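Local coordinates for response regulator receiver domain protein (CheY-like) (Methylobacillus flagellatus KT, PDB 3I42) that probably acts as a phosphorylation-dependent switch in two-component signalling, as CheY-like receiver domains do, though its own pathway is unknown, at residues Gln5-Glu10 against Thr37-Ala42; Thr18-Leu23 against Ala30-Ser35; Ala50-Leu55 against Pro114-Ile119; Phe101-Pro106 against Ala110-Ile115. All coordinates share one frame; numbering follows the deposited sequence.

Contact 1 (Gln5-Glu10 against Thr37-Ala42)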
loop_
_atom_site.group_PDB
_atom_site.type_symbol
_atom_site.label_atom_id
_atom_site.label_comp_id
_atom_site.label_asym_id
_atom_site.label_seq_id
_atom_site.Cartn_x
_atom_site.Cartn_y
_atom_site.Cartn_z
ATOM N N GLN A 5 -15.014 -16.035 1.141
ATOM C CA GLN A 5 -14.589 -16.851 0.006
ATOM C C GLN A 5 -13.295 -16.313 -0.611
ATOM O O GLN A 5 -13.212 -15.139 -0.966
ATOM C CB GLN A 5 -15.674 -16.869 -1.062
ATOM C CG GLN A 5 -16.741 -17.934 -0.875
ATOM C CD GLN A 5 -17.594 -18.055 -2.130
ATOM O OE1 GLN A 5 -17.691 -19.136 -2.737
ATOM N NE2 GLN A 5 -18.184 -16.929 -2.552
ATOM N N ALA A 6 -12.309 -17.181 -0.779
ATOM C CA ALA A 6 -11.000 -16.735 -1.222
ATOM C C ALA A 6 -10.627 -17.450 -2.507
ATOM O O ALA A 6 -11.001 -18.594 -2.706
ATOM C CB ALA A 6 -9.951 -16.988 -0.144
ATOM N N LEU A 7 -9.910 -16.742 -3.381
ATOM C CA LEU A 7 -9.321 -17.325 -4.568
ATOM C C LEU A 7 -7.821 -17.235 -4.421
ATOM O O LEU A 7 -7.267 -16.177 -4.127
ATOM C CB LEU A 7 -9.785 -16.601 -5.848
ATOM C CG LEU A 7 -9.158 -17.076 -7.187
ATOM C CD1 LEU A 7 -9.783 -18.356 -7.688
ATOM C CD2 LEU A 7 -9.256 -16.004 -8.283
ATOM N N ILE A 8 -7.176 -18.366 -4.617
ATOM C CA ILE A 8 -5.746 -18.432 -4.587
ATOM C C ILE A 8 -5.218 -18.602 -6.000
ATOM O O ILE A 8 -5.657 -19.496 -6.729
ATOM C CB ILE A 8 -5.280 -19.638 -3.743
ATOM C CG1 ILE A 8 -5.723 -19.474 -2.304
ATOM C CG2 ILE A 8 -3.773 -19.820 -3.828
ATOM C CD1 ILE A 8 -5.856 -20.886 -1.605
ATOM N N VAL A 9 -4.255 -17.759 -6.371
ATOM C CA VAL A 9 -3.621 -17.850 -7.689
ATOM C C VAL A 9 -2.157 -18.218 -7.546
ATOM O O VAL A 9 -1.311 -17.409 -7.117
ATOM C CB VAL A 9 -3.759 -16.526 -8.511
ATOM C CG1 VAL A 9 -3.168 -16.724 -9.911
ATOM C CG2 VAL A 9 -5.240 -16.073 -8.592
ATOM N N GLU A 10 -1.848 -19.436 -7.947
ATOM C CA GLU A 10 -0.577 -20.033 -7.599
ATOM C C GLU A 10 -0.423 -21.250 -8.482
ATOM O O GLU A 10 -1.348 -22.084 -8.553
ATOM C CB GLU A 10 -0.603 -20.435 -6.101
ATOM C CG GLU A 10 0.412 -21.489 -5.688
ATOM C CD GLU A 10 1.842 -21.109 -6.039
ATOM O OE1 GLU A 10 2.269 -19.995 -5.665
ATOM O OE2 GLU A 10 2.546 -21.933 -6.680
ATOM N N THR A 37 -4.795 -16.518 -16.647
ATOM C CA THR A 37 -5.984 -16.803 -17.503
ATOM C C THR A 37 -7.105 -17.447 -16.716
ATOM O O THR A 37 -8.267 -17.047 -16.830
ATOM C CB THR A 37 -5.655 -17.789 -18.637
ATOM O OG1 THR A 37 -4.284 -17.658 -18.974
ATOM C CG2 THR A 37 -6.508 -17.527 -19.877
ATOM N N ASP A 38 -6.753 -18.464 -15.921
ATOM C CA ASP A 38 -7.765 -19.178 -15.149
ATOM C C ASP A 38 -8.380 -18.291 -14.082
ATOM O O ASP A 38 -9.604 -18.360 -13.843
ATOM C CB ASP A 38 -7.194 -20.470 -14.577
ATOM C CG ASP A 38 -7.142 -21.584 -15.613
ATOM O OD1 ASP A 38 -7.514 -21.343 -16.795
ATOM O OD2 ASP A 38 -6.741 -22.706 -15.256
ATOM N N ALA A 39 -7.548 -17.425 -13.493
ATOM C CA ALA A 39 -8.017 -16.422 -12.524
ATOM C C ALA A 39 -9.073 -15.480 -13.114
ATOM O O ALA A 39 -10.134 -15.258 -12.508
ATOM C CB ALA A 39 -6.854 -15.616 -11.958
ATOM N N LEU A 40 -8.760 -14.906 -14.274
ATOM C CA LEU A 40 -9.746 -14.123 -15.049
ATOM C C LEU A 40 -11.025 -14.894 -15.306
ATOM O O LEU A 40 -12.084 -14.388 -15.017
ATOM C CB LEU A 40 -9.150 -13.648 -16.374
ATOM C CG LEU A 40 -8.210 -12.462 -16.134
ATOM C CD1 LEU A 40 -7.189 -12.331 -17.266
ATOM C CD2 LEU A 40 -8.991 -11.168 -15.955
ATOM N N HIS A 41 -10.936 -16.129 -15.803
ATOM C CA HIS A 41 -12.155 -16.945 -15.964
ATOM C C HIS A 41 -12.883 -17.189 -14.660
ATOM O O HIS A 41 -14.117 -17.127 -14.633
ATOM C CB HIS A 41 -11.874 -18.271 -16.665
ATOM C CG HIS A 41 -11.454 -18.113 -18.095
ATOM N ND1 HIS A 41 -10.246 -18.584 -18.577
ATOM C CD2 HIS A 41 -12.068 -17.515 -19.147
ATOM C CE1 HIS A 41 -10.140 -18.288 -19.863
ATOM N NE2 HIS A 41 -11.231 -17.638 -20.234
ATOM N N ALA A 42 -12.134 -17.448 -13.574
ATOM C CA ALA A 42 -12.741 -17.679 -12.244
ATOM C C ALA A 42 -13.435 -16.436 -11.701
ATOM O O ALA A 42 -14.523 -16.512 -11.134
ATOM C CB ALA A 42 -11.705 -18.206 -11.237
#
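Leu7 and Val9 meet Ala39 and Ala42 almost entirely through methyl groups, so no ring, amide or carboxylate offers a face or an edge here. Val9 CG2 lies 3.8 Å from Ala39 CB. Two residues back along the strand, the leucine forks over the helix: Leu7 CD1 reaches Ala42 CB at 4.0 Å, while Leu7 CD2 stands more loosely, 4.4 Å from Ala39 CB. With CG anti to the backbone N (chi1 176°), the Leu7 branch is carried out to the helix surface. Ala39 and Ala42, three residues apart, present their short side chains on one side of the helix, and the axes of the segments 5-9 and 37-42 approach to 9.4 Å, nearly antiparallel at 163°. This is the doubly wound fold of receiver domains: strand 4-9 is an inner strand of the parallel sheet, and helix 36-45 packs on it while connecting strand 28-33 to strand 50-54, one neighbour of strand 4-9 to the other. Alternation along the strand sends Ala6 and Ile8 to the other face, where both touch Leu23 of helix 13-25. Leu65 of helix 62-71 touches both Val9 and Ala39, and Tyr48 touches Leu7, extending the apolar layer around the four residues. Just beyond Val9 the strand gives way to Glu10, whose OE2 accepts a hydrogen bond from the backbone N of Tyr12.

Contact 2 (Thr18-Leu23 against Ala30-Ser35)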
loop_
_atom_site.group_PDB
_atom_site.type_symbol
_atom_site.label_atom_id
_atom_site.label_comp_id
_atom_site.label_asym_id
_atom_site.label_seq_id
_atom_site.Cartn_x
_atom_site.Cartn_y
_atom_site.Cartn_z
ATOM N N THR A 18 -1.774 -26.438 0.259
ATOM C CA THR A 18 -1.363 -26.051 1.617
ATOM C C THR A 18 -2.010 -24.723 1.947
ATOM O O THR A 18 -2.719 -24.589 2.942
ATOM C CB THR A 18 0.180 -25.944 1.703
ATOM O OG1 THR A 18 0.745 -27.235 1.488
ATOM C CG2 THR A 18 0.650 -25.434 3.068
ATOM N N PHE A 19 -1.795 -23.743 1.075
ATOM C CA PHE A 19 -2.391 -22.425 1.230
ATOM C C PHE A 19 -3.891 -22.563 1.464
ATOM O O PHE A 19 -4.432 -21.978 2.367
ATOM C CB PHE A 19 -2.152 -21.622 -0.053
ATOM C CG PHE A 19 -2.239 -20.143 0.122
ATOM C CD1 PHE A 19 -1.446 -19.303 -0.649
ATOM C CD2 PHE A 19 -3.090 -19.575 1.064
ATOM C CE1 PHE A 19 -1.528 -17.932 -0.490
ATOM C CE2 PHE A 19 -3.175 -18.201 1.220
ATOM C CZ PHE A 19 -2.392 -17.387 0.466
ATOM N N LYS A 20 -4.553 -23.345 0.622
ATOM C CA LYS A 20 -5.981 -23.585 0.737
ATOM C C LYS A 20 -6.383 -24.230 2.098
ATOM O O LYS A 20 -7.442 -23.897 2.673
ATOM C CB LYS A 20 -6.388 -24.445 -0.440
ATOM C CG LYS A 20 -7.822 -24.914 -0.478
ATOM C CD LYS A 20 -7.858 -26.021 -1.521
ATOM C CE LYS A 20 -9.229 -26.263 -2.111
ATOM N NZ LYS A 20 -10.158 -26.883 -1.135
ATOM N N GLU A 21 -5.542 -25.138 2.602
ATOM C CA GLU A 21 -5.733 -25.757 3.937
ATOM C C GLU A 21 -5.678 -24.721 5.045
ATOM O O GLU A 21 -6.518 -24.686 5.936
ATOM C CB GLU A 21 -4.611 -26.750 4.210
ATOM C CG GLU A 21 -4.707 -28.097 3.519
ATOM C CD GLU A 21 -3.731 -29.121 4.150
ATOM O OE1 GLU A 21 -2.693 -29.465 3.508
ATOM O OE2 GLU A 21 -4.010 -29.552 5.308
ATOM N N LEU A 22 -4.679 -23.855 4.982
ATOM C CA LEU A 22 -4.541 -22.829 5.983
ATOM C C LEU A 22 -5.749 -21.911 6.018
ATOM O O LEU A 22 -6.249 -21.610 7.112
ATOM C CB LEU A 22 -3.281 -22.009 5.742
ATOM C CG LEU A 22 -1.889 -22.652 5.764
ATOM C CD1 LEU A 22 -0.823 -21.591 5.480
ATOM C CD2 LEU A 22 -1.596 -23.414 7.080
ATOM N N LEU A 23 -6.189 -21.429 4.843
ATOM C CA LEU A 23 -7.327 -20.516 4.769
ATOM C C LEU A 23 -8.552 -21.198 5.371
ATOM O O LEU A 23 -9.323 -20.579 6.124
ATOM C CB LEU A 23 -7.624 -20.086 3.314
ATOM C CG LEU A 23 -6.615 -19.148 2.637
ATOM C CD1 LEU A 23 -6.979 -18.891 1.213
ATOM C CD2 LEU A 23 -6.568 -17.825 3.363
ATOM N N ALA A 30 -12.084 -21.697 0.015
ATOM C CA ALA A 30 -11.020 -21.267 -0.884
ATOM C C ALA A 30 -10.892 -22.155 -2.101
ATOM O O ALA A 30 -10.871 -23.365 -1.947
ATOM C CB ALA A 30 -9.693 -21.227 -0.144
ATOM N N ASP A 31 -10.829 -21.552 -3.300
ATOM C CA ASP A 31 -10.444 -22.245 -4.541
ATOM C C ASP A 31 -9.068 -21.778 -4.945
ATOM O O ASP A 31 -8.610 -20.704 -4.561
ATOM C CB ASP A 31 -11.373 -21.901 -5.720
ATOM C CG ASP A 31 -12.850 -21.959 -5.357
ATOM O OD1 ASP A 31 -13.206 -22.702 -4.420
ATOM O OD2 ASP A 31 -13.661 -21.262 -6.017
ATOM N N TYR A 32 -8.429 -22.568 -5.771
ATOM C CA TYR A 32 -7.197 -22.134 -6.349
ATOM C C TYR A 32 -7.232 -22.345 -7.860
ATOM O O TYR A 32 -7.907 -23.249 -8.356
ATOM C CB TYR A 32 -6.003 -22.826 -5.692
ATOM C CG TYR A 32 -5.746 -24.295 -6.038
ATOM C CD1 TYR A 32 -5.031 -24.648 -7.187
ATOM C CD2 TYR A 32 -6.161 -25.330 -5.165
ATOM C CE1 TYR A 32 -4.779 -25.987 -7.498
ATOM C CE2 TYR A 32 -5.927 -26.678 -5.459
ATOM C CZ TYR A 32 -5.228 -26.994 -6.631
ATOM O OH TYR A 32 -4.960 -28.310 -6.940
ATOM N N VAL A 33 -6.498 -21.506 -8.573
ATOM C CA VAL A 33 -6.272 -21.696 -9.984
ATOM C C VAL A 33 -4.794 -21.535 -10.177
ATOM O O VAL A 33 -4.117 -20.985 -9.313
ATOM C CB VAL A 33 -7.057 -20.648 -10.823
ATOM C CG1 VAL A 33 -8.514 -20.956 -10.789
ATOM C CG2 VAL A 33 -6.791 -19.261 -10.303
ATOM N N MET A 34 -4.277 -22.001 -11.302
ATOM C CA MET A 34 -2.815 -22.081 -11.468
ATOM C C MET A 34 -2.239 -21.130 -12.544
ATOM O O MET A 34 -1.063 -21.216 -12.890
ATOM C CB MET A 34 -2.377 -23.544 -11.673
ATOM C CG MET A 34 -2.507 -24.433 -10.398
ATOM S SD MET A 34 -2.183 -26.244 -10.658
ATOM C CE MET A 34 -3.748 -26.752 -11.360
ATOM N N SER A 35 -3.048 -20.196 -13.040
ATOM C CA SER A 35 -2.588 -19.216 -14.054
ATOM C C SER A 35 -3.423 -17.952 -14.007
ATOM O O SER A 35 -4.566 -17.962 -13.506
ATOM C CB SER A 35 -2.650 -19.810 -15.477
ATOM O OG SER A 35 -3.998 -20.111 -15.833
#
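Lys20 and Leu23, one helical turn apart, both touch the methyl of Ala30. Leu23 CD1 comes to 3.8 Å from Ala30 CB, and Lys20 CG approaches the same Ala30 CB at 4.1 Å. Beyond it the lysine chain runs past the backbone, Lys20 CE resting 3.3 Å from Ala30 O, and Lys20 CD meets Tyr32 CD2 at 4.1 Å. That methylene comes to the edge of the tyrosine ring, near its plane, the two side chains crossing at about a right angle. The lysine chain leaves pointing away from its own backbone N and stays extended until a bend at its last torsion; Lys20 NZ ends 3.7 Å from Ala30 O, with no hydrogen bond between them. Helix 13-25 and strand 28-33 belong to the first beta-alpha-beta unit of the receiver fold, and the axes of the segments approach to 8.4 Å, nearly antiparallel (164°). An alanine in place of Lys20 would lose the methylenes lying along Ala30 and is likely to leave the Tyr32 edge without this neighbour. Further out, Glu24 makes a long, weak ion pair with the lysine. Ile8 of the adjacent strand touches Lys20, Leu23 and Tyr32, and Leu112 and Leu116 of helix 109-119 pack against Leu23.

Contact 3 (Ala50-Leu55 against Pro114-Ile119)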
loop_
_atom_site.group_PDB
_atom_site.type_symbol
_atom_site.label_atom_id
_atom_site.label_comp_id
_atom_site.label_asym_id
_atom_site.label_seq_id
_atom_site.Cartn_x
_atom_site.Cartn_y
_atom_site.Cartn_z
ATOM N N ALA A 50 -11.627 -12.232 -1.094
ATOM C CA ALA A 50 -10.170 -12.042 -1.066
ATOM C C ALA A 50 -9.524 -12.862 -2.168
ATOM O O ALA A 50 -9.894 -14.002 -2.402
ATOM C CB ALA A 50 -9.594 -12.442 0.282
ATOM N N VAL A 51 -8.565 -12.257 -2.853
ATOM C CA VAL A 51 -7.856 -12.927 -3.930
ATOM C C VAL A 51 -6.366 -12.856 -3.607
ATOM O O VAL A 51 -5.823 -11.758 -3.416
ATOM C CB VAL A 51 -8.176 -12.271 -5.314
ATOM C CG1 VAL A 51 -7.378 -12.910 -6.456
ATOM C CG2 VAL A 51 -9.687 -12.321 -5.614
ATOM N N PHE A 52 -5.711 -14.014 -3.533
ATOM C CA PHE A 52 -4.271 -14.073 -3.188
ATOM C C PHE A 52 -3.492 -14.372 -4.429
ATOM O O PHE A 52 -3.712 -15.415 -5.049
ATOM C CB PHE A 52 -3.952 -15.136 -2.124
ATOM C CG PHE A 52 -4.665 -14.898 -0.824
ATOM C CD1 PHE A 52 -4.022 -14.251 0.217
ATOM C CD2 PHE A 52 -5.978 -15.335 -0.657
ATOM C CE1 PHE A 52 -4.661 -14.010 1.407
ATOM C CE2 PHE A 52 -6.657 -15.109 0.533
ATOM C CZ PHE A 52 -6.001 -14.428 1.572
ATOM N N ILE A 53 -2.605 -13.448 -4.801
ATOM C CA ILE A 53 -1.896 -13.563 -6.077
ATOM C C ILE A 53 -0.397 -13.694 -5.864
ATOM O O ILE A 53 0.233 -12.778 -5.347
ATOM C CB ILE A 53 -2.187 -12.345 -7.012
ATOM C CG1 ILE A 53 -3.661 -12.284 -7.392
ATOM C CG2 ILE A 53 -1.367 -12.430 -8.301
ATOM C CD1 ILE A 53 -4.130 -10.889 -7.748
ATOM N N ASP A 54 0.167 -14.832 -6.264
ATOM C CA ASP A 54 1.600 -14.980 -6.367
ATOM C C ASP A 54 2.133 -13.981 -7.373
ATOM O O ASP A 54 1.536 -13.768 -8.435
ATOM C CB ASP A 54 1.949 -16.407 -6.786
ATOM C CG ASP A 54 3.405 -16.774 -6.473
ATOM O OD1 ASP A 54 4.345 -16.086 -6.952
ATOM O OD2 ASP A 54 3.604 -17.763 -5.733
ATOM N N LEU A 55 3.245 -13.338 -7.056
ATOM C CA LEU A 55 3.717 -12.284 -7.937
ATOM C C LEU A 55 4.455 -12.853 -9.152
ATOM O O LEU A 55 4.723 -12.118 -10.118
ATOM C CB LEU A 55 4.570 -11.257 -7.183
ATOM C CG LEU A 55 3.858 -10.386 -6.161
ATOM C CD1 LEU A 55 4.809 -9.318 -5.630
ATOM C CD2 LEU A 55 2.603 -9.717 -6.701
ATOM N N PRO A 114 -4.332 -11.722 10.541
ATOM C CA PRO A 114 -4.744 -10.297 10.527
ATOM C C PRO A 114 -5.394 -9.825 9.212
ATOM O O PRO A 114 -6.283 -8.975 9.238
ATOM C CB PRO A 114 -3.433 -9.530 10.759
ATOM C CG PRO A 114 -2.335 -10.493 10.533
ATOM C CD PRO A 114 -2.875 -11.879 10.726
ATOM N N ILE A 115 -4.969 -10.393 8.085
ATOM C CA ILE A 115 -5.578 -10.090 6.784
ATOM C C ILE A 115 -7.039 -10.515 6.771
ATOM O O ILE A 115 -7.922 -9.767 6.361
ATOM C CB ILE A 115 -4.846 -10.806 5.615
ATOM C CG1 ILE A 115 -3.401 -10.304 5.501
ATOM C CG2 ILE A 115 -5.604 -10.595 4.312
ATOM C CD1 ILE A 115 -2.579 -11.011 4.440
ATOM N N LEU A 116 -7.290 -11.718 7.260
ATOM C CA LEU A 116 -8.617 -12.301 7.209
ATOM C C LEU A 116 -9.497 -11.537 8.178
ATOM O O LEU A 116 -10.706 -11.424 7.971
ATOM C CB LEU A 116 -8.544 -13.822 7.483
ATOM C CG LEU A 116 -8.197 -14.777 6.304
ATOM C CD1 LEU A 116 -7.186 -14.207 5.342
ATOM C CD2 LEU A 116 -7.742 -16.200 6.723
ATOM N N GLN A 117 -8.871 -10.956 9.205
ATOM C CA GLN A 117 -9.586 -10.181 10.217
ATOM C C GLN A 117 -10.036 -8.825 9.684
ATOM O O GLN A 117 -11.146 -8.389 9.986
ATOM C CB GLN A 117 -8.720 -9.988 11.459
ATOM C CG GLN A 117 -9.499 -9.951 12.765
ATOM C CD GLN A 117 -8.603 -9.771 13.976
ATOM O OE1 GLN A 117 -9.080 -9.482 15.073
ATOM N NE2 GLN A 117 -7.293 -9.934 13.781
ATOM N N SER A 118 -9.172 -8.167 8.902
ATOM C CA SER A 118 -9.512 -6.906 8.213
ATOM C C SER A 118 -10.615 -7.063 7.176
ATOM O O SER A 118 -11.534 -6.253 7.126
ATOM C CB SER A 118 -8.289 -6.317 7.536
ATOM O OG SER A 118 -7.239 -6.189 8.476
ATOM N N ILE A 119 -10.516 -8.115 6.361
ATOM C CA ILE A 119 -11.500 -8.425 5.322
ATOM C C ILE A 119 -12.895 -8.668 5.898
ATOM O O ILE A 119 -13.897 -8.386 5.246
ATOM C CB ILE A 119 -11.068 -9.656 4.479
ATOM C CG1 ILE A 119 -9.727 -9.398 3.796
ATOM C CG2 ILE A 119 -12.130 -10.007 3.438
ATOM C CD1 ILE A 119 -9.060 -10.640 3.223
#
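Leu116 and Ile119, which meet Phe52 and Ala50, ride on a helical turn where one carbonyl holds two donors of the same residue. Pro114 O accepts Ser118 N at 3.0 Å and Ser118 OG also at 3.0 Å, from opposite faces of its plane; the hydroxyl stands 28° out of that plane. Across the contact there is no hydrogen bond, and the touch is made by branch ends. Ile119 CD1 presses on Ala50 CB at 3.5 Å, tighter than usual for two carbons. Leu116 CD1 comes to the edge of the Phe52 ring, near its plane and 4.0 Å from Phe52 CZ, the two side chains crossing at about a right angle. Strand 50-54 is the middle strand of the five-stranded parallel sheet of the receiver domain, and the C-terminal helix 109-119 reaches back over the sheet to it from beside the edge strand 101-104. Phe52, its CG anti to the carbonyl carbon (chi1 -60°), projects its ring into the layer between sheet and helices, where it also meets the ring of Phe19 with planes at about 60° and touches Leu103. At the far end of the strand Asp54, the predicted phosphorylation site, is unmodified and salt-bridged to Lys105.

Contact 4 (Phe101-Pro106 against Ala110-Ile115)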
loop_
_atom_site.group_PDB
_atom_site.type_symbol
_atom_site.label_atom_id
_atom_site.label_comp_id
_atom_site.label_asym_id
_atom_site.label_seq_id
_atom_site.Cartn_x
_atom_site.Cartn_y
_atom_site.Cartn_z
ATOM N N PHE A 101 -3.233 -5.885 0.629
ATOM C CA PHE A 101 -2.448 -6.564 1.664
ATOM C C PHE A 101 -1.292 -7.270 1.010
ATOM O O PHE A 101 -1.302 -7.556 -0.178
ATOM C CB PHE A 101 -3.293 -7.595 2.465
ATOM C CG PHE A 101 -4.579 -7.039 3.027
ATOM C CD1 PHE A 101 -4.605 -6.394 4.255
ATOM C CD2 PHE A 101 -5.767 -7.160 2.322
ATOM C CE1 PHE A 101 -5.790 -5.871 4.748
ATOM C CE2 PHE A 101 -6.972 -6.653 2.829
ATOM C CZ PHE A 101 -6.985 -6.009 4.024
ATOM N N TYR A 102 -0.275 -7.559 1.797
ATOM C CA TYR A 102 0.953 -8.079 1.256
ATOM C C TYR A 102 1.411 -9.187 2.199
ATOM O O TYR A 102 1.339 -9.022 3.398
ATOM C CB TYR A 102 2.001 -6.941 1.121
ATOM C CG TYR A 102 1.413 -5.601 0.674
ATOM C CD1 TYR A 102 1.422 -5.195 -0.694
ATOM C CD2 TYR A 102 0.845 -4.736 1.605
ATOM C CE1 TYR A 102 0.861 -3.934 -1.098
ATOM C CE2 TYR A 102 0.274 -3.505 1.210
ATOM C CZ TYR A 102 0.293 -3.116 -0.130
ATOM O OH TYR A 102 -0.271 -1.901 -0.452
ATOM N N LEU A 103 1.827 -10.316 1.626
ATOM C CA LEU A 103 2.317 -11.499 2.329
ATOM C C LEU A 103 3.687 -11.843 1.794
ATOM O O LEU A 103 3.961 -11.696 0.604
ATOM C CB LEU A 103 1.401 -12.694 2.053
ATOM C CG LEU A 103 0.123 -12.761 2.867
ATOM C CD1 LEU A 103 -0.753 -13.875 2.347
ATOM C CD2 LEU A 103 0.476 -12.997 4.345
ATOM N N GLU A 104 4.566 -12.301 2.665
ATOM C CA GLU A 104 5.872 -12.760 2.206
ATOM C C GLU A 104 5.939 -14.263 2.428
ATOM O O GLU A 104 5.545 -14.741 3.489
ATOM C CB GLU A 104 6.936 -12.041 3.023
ATOM C CG GLU A 104 8.296 -11.972 2.404
ATOM C CD GLU A 104 9.290 -11.317 3.338
ATOM O OE1 GLU A 104 8.937 -10.302 3.979
ATOM O OE2 GLU A 104 10.420 -11.827 3.443
ATOM N N LYS A 105 6.395 -15.024 1.434
ATOM C CA LYS A 105 6.621 -16.476 1.633
ATOM C C LYS A 105 7.778 -16.753 2.619
ATOM O O LYS A 105 8.735 -15.978 2.688
ATOM C CB LYS A 105 6.890 -17.201 0.320
ATOM C CG LYS A 105 5.716 -17.219 -0.623
ATOM C CD LYS A 105 6.210 -17.566 -2.007
ATOM C CE LYS A 105 5.344 -16.967 -3.097
ATOM N NZ LYS A 105 5.924 -17.209 -4.450
ATOM N N PRO A 106 7.686 -17.850 3.395
ATOM C CA PRO A 106 6.605 -18.836 3.387
ATOM C C PRO A 106 5.372 -18.344 4.161
ATOM O O PRO A 106 5.507 -17.602 5.132
ATOM C CB PRO A 106 7.236 -20.022 4.083
ATOM C CG PRO A 106 8.133 -19.389 5.100
ATOM C CD PRO A 106 8.671 -18.132 4.459
ATOM N N ALA A 110 -0.292 -17.303 11.064
ATOM C CA ALA A 110 -0.090 -16.082 11.861
ATOM C C ALA A 110 -0.074 -14.842 10.984
ATOM O O ALA A 110 -0.502 -13.759 11.397
ATOM C CB ALA A 110 1.212 -16.153 12.648
ATOM N N SER A 111 0.481 -14.988 9.797
ATOM C CA SER A 111 0.589 -13.856 8.891
ATOM C C SER A 111 -0.752 -13.653 8.175
ATOM O O SER A 111 -1.161 -12.516 7.916
ATOM C CB SER A 111 1.772 -14.059 7.939
ATOM O OG SER A 111 1.641 -15.274 7.212
ATOM N N LEU A 112 -1.461 -14.763 7.922
ATOM C CA LEU A 112 -2.799 -14.735 7.326
ATOM C C LEU A 112 -3.886 -14.178 8.209
ATOM O O LEU A 112 -4.740 -13.423 7.749
ATOM C CB LEU A 112 -3.248 -16.128 6.856
ATOM C CG LEU A 112 -2.774 -16.626 5.502
ATOM C CD1 LEU A 112 -3.240 -18.070 5.344
ATOM C CD2 LEU A 112 -3.323 -15.735 4.390
ATOM N N GLU A 113 -3.859 -14.544 9.480
ATOM C CA GLU A 113 -4.940 -14.177 10.378
ATOM C C GLU A 113 -5.309 -12.652 10.400
ATOM O O GLU A 113 -6.480 -12.325 10.261
ATOM C CB GLU A 113 -4.728 -14.795 11.775
ATOM C CG GLU A 113 -5.882 -14.574 12.744
ATOM C CD GLU A 113 -5.730 -13.287 13.526
ATOM O OE1 GLU A 113 -4.569 -12.881 13.774
ATOM O OE2 GLU A 113 -6.762 -12.684 13.892
ATOM N N PRO A 114 -4.332 -11.722 10.541
ATOM C CA PRO A 114 -4.744 -10.297 10.527
ATOM C C PRO A 114 -5.394 -9.825 9.212
ATOM O O PRO A 114 -6.283 -8.975 9.238
ATOM C CB PRO A 114 -3.433 -9.530 10.759
ATOM C CG PRO A 114 -2.335 -10.493 10.533
ATOM C CD PRO A 114 -2.875 -11.879 10.726
ATOM N N ILE A 115 -4.969 -10.393 8.085
ATOM C CA ILE A 115 -5.578 -10.090 6.784
ATOM C C ILE A 115 -7.039 -10.515 6.771
ATOM O O ILE A 115 -7.922 -9.767 6.361
ATOM C CB ILE A 115 -4.846 -10.806 5.615
ATOM C CG1 ILE A 115 -3.401 -10.304 5.501
ATOM C CG2 ILE A 115 -5.604 -10.595 4.312
ATOM C CD1 ILE A 115 -2.579 -11.011 4.440
#
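Leu103 and Ile115 form the tight part of the contact: Ile115 CD1 sits 3.6 Å from both Leu103 CG and Leu103 CD2. The other methyl, Leu103 CD1, meets Leu112 CD2 at 3.8 Å, the two leucines crossing at about a right angle. Beside them Ile115 CG2, set anti to the backbone N, lies over one face of the Phe101 ring in a CH-pi contact, 4.2 Å from the ring centroid and 21° off its normal. The looser margin is Ser111, where OG lies 3.8 Å from Leu103 CD2 but spends its polarity on a hydrogen bond to Asp108 O. Tyr102 and Glu104 of the strand pack instead on Cys96 and Lys93 of the second subunit. Helix 109-119 packs on edge strand 101-104 as the last strand-helix pair of the receiver fold, the segment axes approaching to 9.4 Å and nearly antiparallel (174°), after a turn with a cis peptide between Lys105 and Pro106. Cut back to an alanine, Leu103 would probably leave Ile115 CD1 and Leu112 CD2 facing a gap. With no hydrogen bond joining the segments, side-chain shape, apolar packing and the CH-pi contact hold the helix on the strand.

How the contacts relate
The four contacts fix helices to both faces of one parallel sheet. Contact 1 lies on one face, contacts 2, 3 and 4 on the other, where Phe19, Leu23, Phe52, Leu112 and Leu116 merge into a shared core; Leu23 CD2 is 3.9 Å from both Leu116 CD2 and Leu112 CD1. Contacts 1 and 2 are tied by neighbouring strands, with Ile8 N 2.7 Å from Asp31 O. Contacts 3 and 4 share helix 109-119, their centres about 7 Å apart, whereas those of contacts 1 and 4 are about 18 Å apart. At the C-terminal ends of the strands, Glu10 of contact 1 brings a second acidic group beside Asp54 of contact 3, to which Lys105 of contact 4 bridges, consistent with the acidic pocket of receiver domains.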